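Local structure of D-alanyl transferase DltD (Enterococcus faecium TX0133A04, 6PFX) at residues Q179-S182 / Q183-L187. The protein probably acts as a D-alanyl transferase in the D-alanylation of lipoteichoic acid in the Gram-positive cell wall. Numbering follows the deposited sequence.
Sequences QLRS and QWNML
Trp-184 N donates to Leu-180 O at 2.9 Å, and the next two i to i+4 bonds follow in step, from Asn-185 N to Arg-181 O and from Met-186 N to Ser-182 O, the latter slightly longer at 3.1 Å. One residue earlier the pattern is carried by a water, which donates to Gln-179 O (2.7 Å) and accepts from Gln-183 N (3.0 Å), so the amide is satisfied although its carbonyl partner lies too far off for a direct bond. Asn-185 folds its side chain back against this backbone: with CG beside its own N (chi1 -70°), the amide swings back over the preceding turn, placing CG 3.3 Å from Arg-181 O and ND2 3.8 Å from Arg-181 CG. The two side chains run alongside each other, their guanidinium and amide planes 61° apart, and Arg-181 bends at chi3 (-96°) to give NH1 to Asn-178 OD1. This stretch belongs to helix 181-193, at the periphery of the chain, with one side packed on helices 123-132 and 157-167. Leu-180 suits the buried side, its branched end packing on Tyr-127, Leu-130 and Ile-162. Trp-184 brings both a large apolar surface and one N-H: CB sits 3.4 Å from Leu-180 O, the ring stacks with Phe-131, and NE1 bonds to Asp-128 OD1, while Lys-188, one turn on, makes a cation-pi contact. Gln-183 stretches out fully, long enough for its OE1 to accept from Tyr-127 OH. Ser-182 is exposed, where a small polar side chain suits because it needs no hydrophobic cover, and Met-186, also exposed and bent at its third torsion, rests its CB 3.6 Å from Ser-182 O.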
loop_
_atom_site.group_PDB
_atom_site.type_symbol
_atom_site.label_atom_id
_atom_site.label_comp_id
_atom_site.label_asym_id
_atom_site.label_seq_id
_atom_site.Cartn_x
_atom_site.Cartn_y
_atom_site.Cartn_z
ATOM N N GLN A 179 15.719 7.669 -27.348
ATOM C CA GLN A 179 14.758 8.674 -27.782
ATOM C C GLN A 179 14.030 9.310 -26.605
ATOM O O GLN A 179 13.496 10.416 -26.749
ATOM C CB GLN A 179 13.761 8.037 -28.746
ATOM C CG GLN A 179 12.846 9.025 -29.424
ATOM C CD GLN A 179 12.076 8.417 -30.586
ATOM O OE1 GLN A 179 12.389 7.316 -31.055
ATOM N NE2 GLN A 179 11.064 9.138 -31.062
ATOM N N LEU A 180 14.014 8.640 -25.449
ATOM C CA LEU A 180 13.400 9.151 -24.233
ATOM C C LEU A 180 14.399 9.832 -23.309
ATOM O O LEU A 180 13.992 10.422 -22.302
ATOM C CB LEU A 180 12.732 8.002 -23.457
ATOM C CG LEU A 180 11.655 7.179 -24.165
ATOM C CD1 LEU A 180 11.262 6.001 -23.301
ATOM C CD2 LEU A 180 10.459 8.035 -24.451
ATOM N N ARG A 181 15.693 9.767 -23.619
ATOM C CA ARG A 181 16.698 10.144 -22.634
ATOM C C ARG A 181 16.672 11.638 -22.336
ATOM O O ARG A 181 16.866 12.044 -21.183
ATOM C CB ARG A 181 18.079 9.711 -23.113
ATOM C CG ARG A 181 19.158 9.994 -22.103
ATOM C CD ARG A 181 20.483 9.400 -22.552
ATOM N NE ARG A 181 20.739 8.087 -21.963
ATOM C CZ ARG A 181 20.544 6.921 -22.577
ATOM N NH1 ARG A 181 20.078 6.874 -23.819
ATOM N NH2 ARG A 181 20.824 5.792 -21.939
ATOM N N SER A 182 16.456 12.470 -23.356
ATOM C CA SER A 182 16.388 13.909 -23.127
ATOM C C SER A 182 15.248 14.250 -22.173
ATOM O O SER A 182 15.436 14.988 -21.199
ATOM C CB SER A 182 16.224 14.644 -24.455
ATOM O OG SER A 182 16.305 16.041 -24.244
ATOM N N GLN A 183 14.057 13.706 -22.432
ATOM C CA GLN A 183 12.927 13.927 -21.536
ATOM C C GLN A 183 13.214 13.386 -20.140
ATOM O O GLN A 183 12.886 14.032 -19.137
ATOM C CB GLN A 183 11.682 13.258 -22.118
ATOM C CG GLN A 183 10.409 13.506 -21.321
ATOM C CD GLN A 183 9.177 12.841 -21.926
ATOM O OE1 GLN A 183 9.279 11.935 -22.759
ATOM N NE2 GLN A 183 8.002 13.298 -21.508
ATOM N N TRP A 184 13.815 12.198 -20.055
ATOM C CA TRP A 184 14.135 11.612 -18.756
ATOM C C TRP A 184 15.026 12.541 -17.945
ATOM O O TRP A 184 14.761 12.796 -16.765
ATOM C CB TRP A 184 14.821 10.263 -18.969
ATOM C CG TRP A 184 15.036 9.422 -17.748
ATOM C CD1 TRP A 184 14.203 9.286 -16.673
ATOM C CD2 TRP A 184 16.162 8.577 -17.494
ATOM N NE1 TRP A 184 14.745 8.406 -15.768
ATOM C CE2 TRP A 184 15.949 7.959 -16.249
ATOM C CE3 TRP A 184 17.329 8.280 -18.203
ATOM C CZ2 TRP A 184 16.865 7.065 -15.695
ATOM C CZ3 TRP A 184 18.233 7.399 -17.652
ATOM C CH2 TRP A 184 17.998 6.799 -16.413
ATOM N N ASN A 185 16.094 13.055 -18.564
ATOM C CA ASN A 185 17.028 13.911 -17.841
ATOM C C ASN A 185 16.330 15.172 -17.356
ATOM O O ASN A 185 16.561 15.631 -16.232
ATOM C CB ASN A 185 18.212 14.268 -18.743
ATOM C CG ASN A 185 19.128 13.082 -19.010
ATOM O OD1 ASN A 185 19.130 12.104 -18.264
ATOM N ND2 ASN A 185 19.918 13.173 -20.073
ATOM N N MET A 186 15.458 15.734 -18.191
ATOM C CA MET A 186 14.683 16.907 -17.807
ATOM C C MET A 186 13.840 16.610 -16.579
ATOM O O MET A 186 13.829 17.386 -15.615
ATOM C CB MET A 186 13.810 17.318 -18.994
ATOM C CG MET A 186 12.684 18.294 -18.695
ATOM S SD MET A 186 11.967 19.011 -20.201
ATOM C CE MET A 186 11.203 17.596 -20.999
ATOM N N LEU A 187 13.145 15.470 -16.587
ATOM C CA LEU A 187 12.318 15.093 -15.447
ATOM C C LEU A 187 13.166 14.895 -14.195
ATOM O O LEU A 187 12.734 15.231 -13.087
ATOM C CB LEU A 187 11.526 13.831 -15.787
ATOM C CG LEU A 187 10.549 13.925 -16.964
ATOM C CD1 LEU A 187 10.090 12.544 -17.395
ATOM C CD2 LEU A 187 9.362 14.804 -16.595
HETATM O O HOH W 1 13.370 12.546 -25.068
#